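Local coordinates for prephenate dehydratase:Amino acid-binding ACT (Brucella abortus, PDB 6VH5), which probably converts prephenate to phenylpyruvate, with loss of water and carbon dioxide, in phenylalanine biosynthesis, and binds phenylalanine, at residues T24-E32 against M48-A59; D69-L79 against S189-S200. All blocks are in the same frame, centred on the assembly; numbering follows the deposited sequence.

Contact 1. Residues T24-E32 against M48-A59; sequences TNRISFQGE and MEPLPCPTFEDA
Gln-30 lies against the turn that leads from strand 49-53 into the helix beginning at Phe-56, and its side chain is in contact along its whole length. CB packs against the ring of Phe-56, 3.6 Å from its CD1. CG, anti to the backbone N (chi1 -177°), sits over the face of the same ring in a CH-pi contact and also touches the backbone between Thr-55 and Phe-56. A bend at the next torsion brings CD up to Pro-54 O and leaves OE1 beside the Phe-56 ring, 4.0 Å from its CE1. NE2 donates to Pro-54 O over 3.1 Å; the bond is nearly straight (174°) and keeps to the amide plane, though it reaches the carbonyl from above. A glutamine suits this place because its methylenes can lie on an aromatic ring while its N-H serves a turn carbonyl.

The two strands run parallel as the first and last elements of a beta-alpha-beta crossover through helix 36-44, which packs on the face carrying Ile-27 and Phe-29. Pro-50 and Pro-52 cost the ladder nothing: the donors facing strand 26-30 belong to Glu-49, Leu-51 and Cys-53. Their rings meet Phe-29 instead. Pro-52 CA lies over one face of that ring, 4.0 Å from its centroid, while Pro-50 CB comes within 3.6 Å of CE2.

At the other end, the Arg-26 guanidinium is sandwiched between Leu-51 and the Glu-49 carboxylate. Glu-49 OE1 stands 3.4 Å from Arg-26 NH1, well outside the guanidinium plane, a salt bridge of charge alone; NH1 donates weakly to the backbone O of Glu-49. On the same side of the sheet, the hydroxyl of buried Ser-28 donates to Ala-59 O (OG to O 2.8 Å), pinning the first helical turn to the strand.

Contact 2. Residues D69-L79 against S189-S200; sequences DLAMIPIENTL and SENNVTRFVVLS
Leu-70 CD1 packs on Val-198 CG1, and Ala-71 pairs with Leu-199 through two backbone bonds, its small CB letting Val-63 of helix 56-64 pack close. Met-72, with CG anti to the backbone N (chi1 -179°) and the chain bent beyond, sets SD 4.7 Å from the Phe-196 ring centroid in an oblique Met-aromatic contact. Ile-73 forms two backbone bonds with Val-197 and lays CG1 against Leu-199 CD1. Pro-74, at a non-hydrogen-bonded pair, needs no N-H; its CB meets Phe-196 CE2 at 3.6 Å.

Next comes a classic beta bulge: Ile-75 N and Glu-76 N both donate to Arg-195 O. Ile-75 CD1 lies over one face of the Arg-195 guanidinium. Glu-76 runs alongside Arg-195, whose NH1 meets Glu-76 OE2 at 2.9 Å, close to the guanidinium plane but from above the carboxylate. Asn-77 ND2 donates to both Thr-194 OG1 (3.0 Å) and Asn-192 OD1 (2.9 Å), while its OD1 forms an Asx turn to Leu-79 N and also accepts from Gly-81 N. Thr-78 N donates to Val-193 O.

Lys-246 also pairs with Glu-76, and Glu-100 and Asp-264 with Arg-195, a network reaching the ACT domain. Asn-77 probably orients Thr-194, predicted to be essential for activity.

Overall arrangement
Contacts 1 and 2 belong to one mixed sheet of the prephenate dehydratase domain, in which strands 26-30 and 70-77 are neighbours. Contact 1 joins the outermost strand 49-53 to the next one in and is partly solvent-exposed; contact 2 lies near the centre of the chain, with more buried residues. Ser-28 N to Leu-70 O and Asn-25 N to Asp-69 OD2 tie them together, and helix 56-64 leads from one to the other. The chemistry follows position: a parallel ladder with prolines and a surface ion pair at the margin; inside, an antiparallel ladder with an apolar run from Leu-70 to Ile-75, then polar side chains, several of them buried. Both contacts touch the second subunit.

Contact 1. Residues T24-E32 against M48-A59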
loop_
_atom_site.group_PDB
_atom_site.type_symbol
_atom_site.label_atom_id
_atom_site.label_comp_id
_atom_site.label_asym_id
_atom_site.label_seq_id
_atom_site.Cartn_x
_atom_site.Cartn_y
_atom_site.Cartn_z
ATOM N N THR A 24 18.241 -2.745 23.997
ATOM C CA THR A 24 17.404 -3.871 24.385
ATOM C C THR A 24 17.601 -5.130 23.551
ATOM O O THR A 24 17.027 -6.168 23.900
ATOM C CB THR A 24 15.929 -3.460 24.314
ATOM O OG1 THR A 24 15.510 -3.398 22.938
ATOM C CG2 THR A 24 15.729 -2.108 24.969
ATOM N N ASN A 25 18.359 -5.074 22.456
ATOM C CA ASN A 25 18.564 -6.231 21.582
ATOM C C ASN A 25 17.264 -6.723 20.967
ATOM O O ASN A 25 17.188 -7.859 20.493
ATOM C CB ASN A 25 19.270 -7.384 22.316
ATOM C CG ASN A 25 19.857 -8.410 21.363
ATOM O OD1 ASN A 25 20.749 -8.111 20.573
ATOM N ND2 ASN A 25 19.355 -9.629 21.435
ATOM N N ARG A 26 16.228 -5.890 20.967
ATOM C CA ARG A 26 14.940 -6.242 20.384
ATOM C C ARG A 26 14.776 -5.546 19.038
ATOM O O ARG A 26 15.214 -4.404 18.860
ATOM C CB ARG A 26 13.788 -5.850 21.313
ATOM C CG ARG A 26 13.802 -6.555 22.674
ATOM C CD ARG A 26 13.390 -8.000 22.530
ATOM N NE ARG A 26 12.089 -8.246 23.139
ATOM C CZ ARG A 26 11.246 -9.189 22.741
ATOM N NH1 ARG A 26 11.564 -9.979 21.727
ATOM N NH2 ARG A 26 10.083 -9.337 23.352
ATOM N N ILE A 27 14.149 -6.237 18.093
ATOM C CA ILE A 27 13.808 -5.669 16.798
ATOM C C ILE A 27 12.315 -5.851 16.576
ATOM O O ILE A 27 11.821 -6.985 16.520
ATOM C CB ILE A 27 14.624 -6.293 15.654
ATOM C CG1 ILE A 27 14.058 -5.835 14.303
ATOM C CG2 ILE A 27 14.706 -7.803 15.794
ATOM C CD1 ILE A 27 15.031 -5.978 13.146
ATOM N N SER A 28 11.593 -4.739 16.465
ATOM C CA SER A 28 10.147 -4.817 16.316
ATOM C C SER A 28 9.749 -5.180 14.890
ATOM O O SER A 28 10.415 -4.813 13.917
ATOM C CB SER A 28 9.502 -3.493 16.713
ATOM O OG SER A 28 10.008 -2.428 15.934
ATOM N N PHE A 29 8.639 -5.907 14.774
ATOM C CA PHE A 29 8.033 -6.177 13.478
ATOM C C PHE A 29 6.522 -6.213 13.651
ATOM O O PHE A 29 6.009 -6.480 14.743
ATOM C CB PHE A 29 8.534 -7.500 12.883
ATOM C CG PHE A 29 8.031 -8.727 13.616
ATOM C CD1 PHE A 29 6.901 -9.405 13.178
ATOM C CD2 PHE A 29 8.686 -9.197 14.748
ATOM C CE1 PHE A 29 6.432 -10.532 13.856
ATOM C CE2 PHE A 29 8.225 -10.321 15.425
ATOM C CZ PHE A 29 7.098 -10.991 14.977
ATOM N N GLN A 30 5.807 -5.984 12.551
ATOM C CA GLN A 30 4.354 -6.060 12.552
ATOM C C GLN A 30 3.933 -7.489 12.233
ATOM O O GLN A 30 4.340 -8.044 11.206
ATOM C CB GLN A 30 3.755 -5.085 11.534
ATOM C CG GLN A 30 2.222 -5.023 11.497
ATOM C CD GLN A 30 1.580 -6.207 10.748
ATOM O OE1 GLN A 30 2.096 -6.672 9.731
ATOM N NE2 GLN A 30 0.456 -6.699 11.269
ATOM N N GLY A 31 3.107 -8.075 13.114
ATOM C CA GLY A 31 2.487 -9.368 12.936
ATOM C C GLY A 31 2.638 -10.248 14.167
ATOM O O GLY A 31 3.011 -9.795 15.256
ATOM N N GLU A 32 2.300 -11.520 13.997
ATOM C CA GLU A 32 2.455 -12.533 15.028
ATOM C C GLU A 32 3.776 -13.261 14.821
ATOM O O GLU A 32 4.337 -13.277 13.722
ATOM C CB GLU A 32 1.310 -13.539 14.969
ATOM C CG GLU A 32 -0.060 -12.920 14.965
ATOM C CD GLU A 32 -1.141 -13.946 15.195
ATOM O OE1 GLU A 32 -0.808 -15.069 15.635
ATOM O OE2 GLU A 32 -2.319 -13.633 14.919
ATOM N N MET A 48 19.350 -11.086 17.433
ATOM C CA MET A 48 18.395 -10.192 18.067
ATOM C C MET A 48 17.104 -10.941 18.386
ATOM O O MET A 48 16.835 -12.023 17.862
ATOM C CB MET A 48 18.106 -8.984 17.179
ATOM C CG MET A 48 19.273 -8.015 17.111
ATOM S SD MET A 48 18.923 -6.543 16.139
ATOM C CE MET A 48 18.241 -5.452 17.385
ATOM N N GLU A 49 16.311 -10.355 19.274
ATOM C CA GLU A 49 15.065 -10.980 19.699
ATOM C C GLU A 49 13.895 -10.246 19.055
ATOM O O GLU A 49 13.649 -9.073 19.381
ATOM C CB GLU A 49 14.942 -10.969 21.227
ATOM C CG GLU A 49 13.983 -12.002 21.781
ATOM C CD GLU A 49 13.750 -11.872 23.288
ATOM O OE1 GLU A 49 12.741 -12.429 23.776
ATOM O OE2 GLU A 49 14.563 -11.219 23.986
ATOM N N PRO A 50 13.188 -10.859 18.110
ATOM C CA PRO A 50 12.066 -10.162 17.464
ATOM C C PRO A 50 10.979 -9.794 18.469
ATOM O O PRO A 50 10.655 -10.564 19.380
ATOM C CB PRO A 50 11.561 -11.182 16.435
ATOM C CG PRO A 50 12.746 -12.072 16.171
ATOM C CD PRO A 50 13.470 -12.163 17.492
ATOM N N LEU A 51 10.398 -8.612 18.280
ATOM C CA LEU A 51 9.369 -8.078 19.171
ATOM C C LEU A 51 8.079 -7.864 18.394
ATOM O O LEU A 51 7.935 -6.848 17.690
ATOM C CB LEU A 51 9.837 -6.774 19.827
ATOM C CG LEU A 51 8.809 -6.024 20.683
ATOM C CD1 LEU A 51 8.176 -6.956 21.706
ATOM C CD2 LEU A 51 9.456 -4.817 21.395
ATOM N N PRO A 52 7.108 -8.771 18.503
ATOM C CA PRO A 52 5.879 -8.635 17.708
ATOM C C PRO A 52 5.054 -7.426 18.129
ATOM O O PRO A 52 4.958 -7.093 19.311
ATOM C CB PRO A 52 5.121 -9.944 17.989
ATOM C CG PRO A 52 6.137 -10.871 18.617
ATOM C CD PRO A 52 7.080 -9.965 19.363
ATOM N N CYS A 53 4.447 -6.774 17.138
ATOM C CA CYS A 53 3.596 -5.627 17.362
ATOM C C CYS A 53 2.393 -5.773 16.448
ATOM O O CYS A 53 2.537 -6.236 15.310
ATOM C CB CYS A 53 4.315 -4.304 17.064
ATOM S SG CYS A 53 5.815 -4.100 17.994
ATOM N N PRO A 54 1.205 -5.385 16.906
ATOM C CA PRO A 54 0.006 -5.633 16.090
ATOM C C PRO A 54 -0.056 -4.793 14.825
ATOM O O PRO A 54 -0.610 -5.260 13.824
ATOM C CB PRO A 54 -1.153 -5.333 17.054
ATOM C CG PRO A 54 -0.563 -4.512 18.151
ATOM C CD PRO A 54 0.881 -4.910 18.264
ATOM N N THR A 55 0.504 -3.585 14.822
ATOM C CA THR A 55 0.468 -2.714 13.655
ATOM C C THR A 55 1.854 -2.159 13.353
ATOM O O THR A 55 2.761 -2.204 14.193
ATOM C CB THR A 55 -0.506 -1.539 13.834
ATOM O OG1 THR A 55 0.006 -0.639 14.825
ATOM C CG2 THR A 55 -1.885 -2.021 14.211
ATOM N N PHE A 56 2.002 -1.645 12.119
ATOM C CA PHE A 56 3.238 -0.977 11.716
ATOM C C PHE A 56 3.548 0.187 12.642
ATOM O O PHE A 56 4.694 0.377 13.067
ATOM C CB PHE A 56 3.123 -0.440 10.284
ATOM C CG PHE A 56 2.967 -1.493 9.229
ATOM C CD1 PHE A 56 3.908 -2.493 9.075
ATOM C CD2 PHE A 56 1.901 -1.443 8.348
ATOM C CE1 PHE A 56 3.764 -3.446 8.102
ATOM C CE2 PHE A 56 1.758 -2.386 7.364
ATOM C CZ PHE A 56 2.686 -3.393 7.243
ATOM N N GLU A 57 2.530 0.998 12.936
ATOM C CA GLU A 57 2.698 2.139 13.827
ATOM C C GLU A 57 3.252 1.700 15.177
ATOM O O GLU A 57 4.196 2.311 15.691
ATOM C CB GLU A 57 1.362 2.873 13.974
ATOM C CG GLU A 57 0.902 3.555 12.685
ATOM C CD GLU A 57 0.257 2.605 11.660
ATOM O OE1 GLU A 57 -0.122 3.096 10.569
ATOM O OE2 GLU A 57 0.159 1.378 11.921
ATOM N N ASP A 58 2.720 0.606 15.733
ATOM C CA ASP A 58 3.254 0.078 16.986
ATOM C C ASP A 58 4.700 -0.369 16.818
ATOM O O ASP A 58 5.518 -0.212 17.735
ATOM C CB ASP A 58 2.398 -1.088 17.479
ATOM C CG ASP A 58 1.040 -0.646 17.996
ATOM O OD1 ASP A 58 0.946 0.448 18.607
ATOM O OD2 ASP A 58 0.066 -1.406 17.782
ATOM N N ALA A 59 5.029 -0.950 15.659
ATOM C CA ALA A 59 6.418 -1.298 15.384
ATOM C C ALA A 59 7.298 -0.052 15.305
ATOM O O ALA A 59 8.469 -0.098 15.696
ATOM C CB ALA A 59 6.515 -2.117 14.094
#

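Contact 2. Residues D69-L79 against S189-S200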
loop_
_atom_site.group_PDB
_atom_site.type_symbol
_atom_site.label_atom_id
_atom_site.label_comp_id
_atom_site.label_asym_id
_atom_site.label_seq_id
_atom_site.Cartn_x
_atom_site.Cartn_y
_atom_site.Cartn_z
ATOM N N ASP A 69 15.517 -1.675 19.532
ATOM C CA ASP A 69 16.620 -0.949 18.916
ATOM C C ASP A 69 16.364 -0.679 17.438
ATOM O O ASP A 69 16.761 0.377 16.932
ATOM C CB ASP A 69 17.913 -1.744 19.080
ATOM C CG ASP A 69 18.235 -2.041 20.527
ATOM O OD1 ASP A 69 17.679 -1.359 21.415
ATOM O OD2 ASP A 69 19.031 -2.971 20.770
ATOM N N LEU A 70 15.677 -1.590 16.747
ATOM C CA LEU A 70 15.443 -1.487 15.313
ATOM C C LEU A 70 14.032 -1.961 14.998
ATOM O O LEU A 70 13.410 -2.692 15.778
ATOM C CB LEU A 70 16.436 -2.333 14.497
ATOM C CG LEU A 70 17.946 -2.169 14.648
ATOM C CD1 LEU A 70 18.669 -3.304 13.910
ATOM C CD2 LEU A 70 18.383 -0.810 14.128
ATOM N N ALA A 71 13.555 -1.597 13.808
ATOM C CA ALA A 71 12.267 -2.067 13.319
ATOM C C ALA A 71 12.423 -2.599 11.903
ATOM O O ALA A 71 13.119 -1.994 11.076
ATOM C CB ALA A 71 11.209 -0.953 13.345
ATOM N N MET A 72 11.758 -3.728 11.628
ATOM C CA MET A 72 11.806 -4.387 10.325
ATOM C C MET A 72 10.459 -4.184 9.639
ATOM O O MET A 72 9.469 -4.828 10.004
ATOM C CB MET A 72 12.142 -5.870 10.484
ATOM C CG MET A 72 12.236 -6.642 9.174
ATOM S SD MET A 72 13.745 -6.390 8.196
ATOM C CE MET A 72 14.947 -7.300 9.162
ATOM N N ILE A 73 10.432 -3.320 8.628
ATOM C CA ILE A 73 9.199 -2.832 8.024
ATOM C C ILE A 73 9.176 -3.202 6.547
ATOM O O ILE A 73 10.108 -2.869 5.814
ATOM C CB ILE A 73 9.037 -1.312 8.181
ATOM C CG1 ILE A 73 9.114 -0.911 9.662
ATOM C CG2 ILE A 73 7.754 -0.854 7.490
ATOM C CD1 ILE A 73 8.097 -1.596 10.541
ATOM N N PRO A 74 8.143 -3.892 6.067
ATOM C CA PRO A 74 8.021 -4.140 4.626
ATOM C C PRO A 74 7.513 -2.906 3.897
ATOM O O PRO A 74 6.617 -2.204 4.375
ATOM C CB PRO A 74 6.998 -5.283 4.554
ATOM C CG PRO A 74 6.168 -5.114 5.783
ATOM C CD PRO A 74 7.108 -4.599 6.846
ATOM N N ILE A 75 8.107 -2.630 2.736
ATOM C CA ILE A 75 7.674 -1.488 1.936
ATOM C C ILE A 75 7.376 -1.845 0.492
ATOM O O ILE A 75 6.672 -1.080 -0.191
ATOM C CB ILE A 75 8.699 -0.338 2.007
ATOM C CG1 ILE A 75 10.041 -0.761 1.417
ATOM C CG2 ILE A 75 8.876 0.114 3.472
ATOM C CD1 ILE A 75 10.931 0.424 1.095
ATOM N N GLU A 76 7.863 -2.969 -0.027
ATOM C CA GLU A 76 7.533 -3.407 -1.376
ATOM C C GLU A 76 7.225 -4.896 -1.357
ATOM O O GLU A 76 7.910 -5.668 -0.678
ATOM C CB GLU A 76 8.672 -3.137 -2.362
ATOM C CG GLU A 76 8.953 -1.675 -2.588
ATOM C CD GLU A 76 10.259 -1.446 -3.311
ATOM O OE1 GLU A 76 10.751 -2.394 -3.949
ATOM O OE2 GLU A 76 10.817 -0.337 -3.195
ATOM N N ASN A 77 6.174 -5.287 -2.076
ATOM C CA ASN A 77 5.856 -6.694 -2.302
ATOM C C ASN A 77 5.408 -6.899 -3.739
ATOM O O ASN A 77 4.538 -6.172 -4.227
ATOM C CB ASN A 77 4.760 -7.192 -1.362
ATOM C CG ASN A 77 4.306 -8.587 -1.726
ATOM O OD1 ASN A 77 3.272 -8.771 -2.376
ATOM N ND2 ASN A 77 5.095 -9.578 -1.338
ATOM N N THR A 78 5.960 -7.931 -4.389
ATOM C CA THR A 78 5.746 -8.155 -5.820
ATOM C C THR A 78 4.291 -8.473 -6.178
ATOM O O THR A 78 3.844 -8.129 -7.275
ATOM C CB THR A 78 6.667 -9.275 -6.300
ATOM O OG1 THR A 78 8.028 -8.913 -6.032
ATOM C CG2 THR A 78 6.511 -9.493 -7.786
ATOM N N LEU A 79 3.515 -9.094 -5.284
ATOM C CA LEU A 79 2.165 -9.461 -5.711
ATOM C C LEU A 79 1.076 -8.762 -4.907
ATOM O O LEU A 79 0.092 -9.387 -4.494
ATOM C CB LEU A 79 1.974 -10.978 -5.664
ATOM C CG LEU A 79 2.954 -11.786 -6.521
ATOM C CD1 LEU A 79 2.764 -13.277 -6.324
ATOM C CD2 LEU A 79 2.746 -11.436 -7.976
ATOM N N SER A 189 1.844 -18.584 -7.972
ATOM C CA SER A 189 2.852 -17.871 -8.740
ATOM C C SER A 189 4.173 -17.889 -7.992
ATOM O O SER A 189 4.215 -17.881 -6.759
ATOM C CB SER A 189 2.431 -16.423 -9.007
ATOM O OG SER A 189 1.191 -16.114 -8.393
ATOM N N GLU A 190 5.257 -17.891 -8.746
ATOM C CA GLU A 190 6.565 -17.789 -8.140
ATOM C C GLU A 190 7.019 -16.338 -8.190
ATOM O O GLU A 190 6.294 -15.449 -8.644
ATOM C CB GLU A 190 7.548 -18.731 -8.832
ATOM C CG GLU A 190 7.466 -18.769 -10.338
ATOM C CD GLU A 190 8.220 -19.958 -10.896
ATOM O OE1 GLU A 190 8.828 -19.838 -11.981
ATOM O OE2 GLU A 190 8.212 -21.015 -10.222
ATOM N N ASN A 191 8.216 -16.089 -7.672
ATOM C CA ASN A 191 8.802 -14.745 -7.686
ATOM C C ASN A 191 7.962 -13.742 -6.898
ATOM O O ASN A 191 7.686 -12.631 -7.351
ATOM C CB ASN A 191 9.032 -14.271 -9.122
ATOM C CG ASN A 191 10.362 -14.704 -9.642
ATOM O OD1 ASN A 191 10.452 -15.571 -10.507
ATOM N ND2 ASN A 191 11.426 -14.123 -9.086
ATOM N N ASN A 192 7.538 -14.154 -5.717
ATOM C CA ASN A 192 6.854 -13.282 -4.780
ATOM C C ASN A 192 7.899 -12.839 -3.765
ATOM O O ASN A 192 8.415 -13.665 -3.005
ATOM C CB ASN A 192 5.688 -14.006 -4.117
ATOM C CG ASN A 192 4.886 -13.098 -3.216
ATOM O OD1 ASN A 192 5.123 -11.893 -3.160
ATOM N ND2 ASN A 192 3.904 -13.659 -2.546
ATOM N N VAL A 193 8.278 -11.561 -3.821
ATOM C CA VAL A 193 9.353 -11.007 -3.002
ATOM C C VAL A 193 8.841 -9.807 -2.215
ATOM O O VAL A 193 8.057 -9.001 -2.730
ATOM C CB VAL A 193 10.559 -10.607 -3.873
ATOM C CG1 VAL A 193 11.738 -10.234 -3.001
ATOM C CG2 VAL A 193 10.923 -11.751 -4.798
ATOM N N THR A 194 9.275 -9.697 -0.964
ATOM C CA THR A 194 9.000 -8.536 -0.127
ATOM C C THR A 194 10.300 -7.799 0.171
ATOM O O THR A 194 11.320 -8.425 0.488
ATOM C CB THR A 194 8.309 -8.923 1.193
ATOM O OG1 THR A 194 6.945 -9.269 0.941
ATOM C CG2 THR A 194 8.338 -7.736 2.171
ATOM N N ARG A 195 10.269 -6.478 0.049
ATOM C CA ARG A 195 11.416 -5.644 0.387
ATOM C C ARG A 195 11.172 -4.977 1.731
ATOM O O ARG A 195 10.181 -4.252 1.908
ATOM C CB ARG A 195 11.685 -4.596 -0.684
ATOM C CG ARG A 195 12.726 -3.556 -0.253
ATOM C CD ARG A 195 13.048 -2.571 -1.394
ATOM N NE ARG A 195 14.207 -1.767 -1.043
ATOM C CZ ARG A 195 14.294 -0.452 -1.185
ATOM N NH1 ARG A 195 13.291 0.239 -1.706
ATOM N NH2 ARG A 195 15.396 0.165 -0.806
ATOM N N PHE A 196 12.083 -5.199 2.664
ATOM C CA PHE A 196 12.023 -4.512 3.939
ATOM C C PHE A 196 13.071 -3.406 3.988
ATOM O O PHE A 196 14.074 -3.441 3.270
ATOM C CB PHE A 196 12.255 -5.479 5.105
ATOM C CG PHE A 196 11.294 -6.621 5.162
ATOM C CD1 PHE A 196 11.500 -7.762 4.399
ATOM C CD2 PHE A 196 10.192 -6.569 5.998
ATOM C CE1 PHE A 196 10.623 -8.823 4.460
ATOM C CE2 PHE A 196 9.306 -7.628 6.067
ATOM C CZ PHE A 196 9.520 -8.757 5.296
ATOM N N VAL A 197 12.822 -2.426 4.857
ATOM C CA VAL A 197 13.826 -1.457 5.282
ATOM C C VAL A 197 13.974 -1.585 6.791
ATOM O O VAL A 197 12.993 -1.819 7.503
ATOM C CB VAL A 197 13.469 -0.007 4.898
ATOM C CG1 VAL A 197 13.656 0.211 3.395
ATOM C CG2 VAL A 197 12.048 0.307 5.332
ATOM N N VAL A 198 15.206 -1.461 7.266
ATOM C CA VAL A 198 15.520 -1.517 8.687
ATOM C C VAL A 198 15.565 -0.089 9.218
ATOM O O VAL A 198 16.334 0.736 8.719
ATOM C CB VAL A 198 16.856 -2.238 8.909
ATOM C CG1 VAL A 198 17.099 -2.499 10.388
ATOM C CG2 VAL A 198 16.882 -3.531 8.098
ATOM N N LEU A 199 14.767 0.200 10.247
ATOM C CA LEU A 199 14.632 1.554 10.763
ATOM C C LEU A 199 15.323 1.699 12.112
ATOM O O LEU A 199 15.437 0.740 12.881
ATOM C CB LEU A 199 13.162 1.967 10.893
ATOM C CG LEU A 199 12.368 1.884 9.587
ATOM C CD1 LEU A 199 11.001 2.504 9.773
ATOM C CD2 LEU A 199 13.100 2.497 8.401
ATOM N N SER A 200 15.778 2.920 12.394
ATOM C CA SER A 200 16.458 3.226 13.644
ATOM C C SER A 200 16.099 4.635 14.090
ATOM O O SER A 200 15.842 5.517 13.268
ATOM C CB SER A 200 17.982 3.107 13.489
ATOM O OG SER A 200 18.654 3.636 14.616
#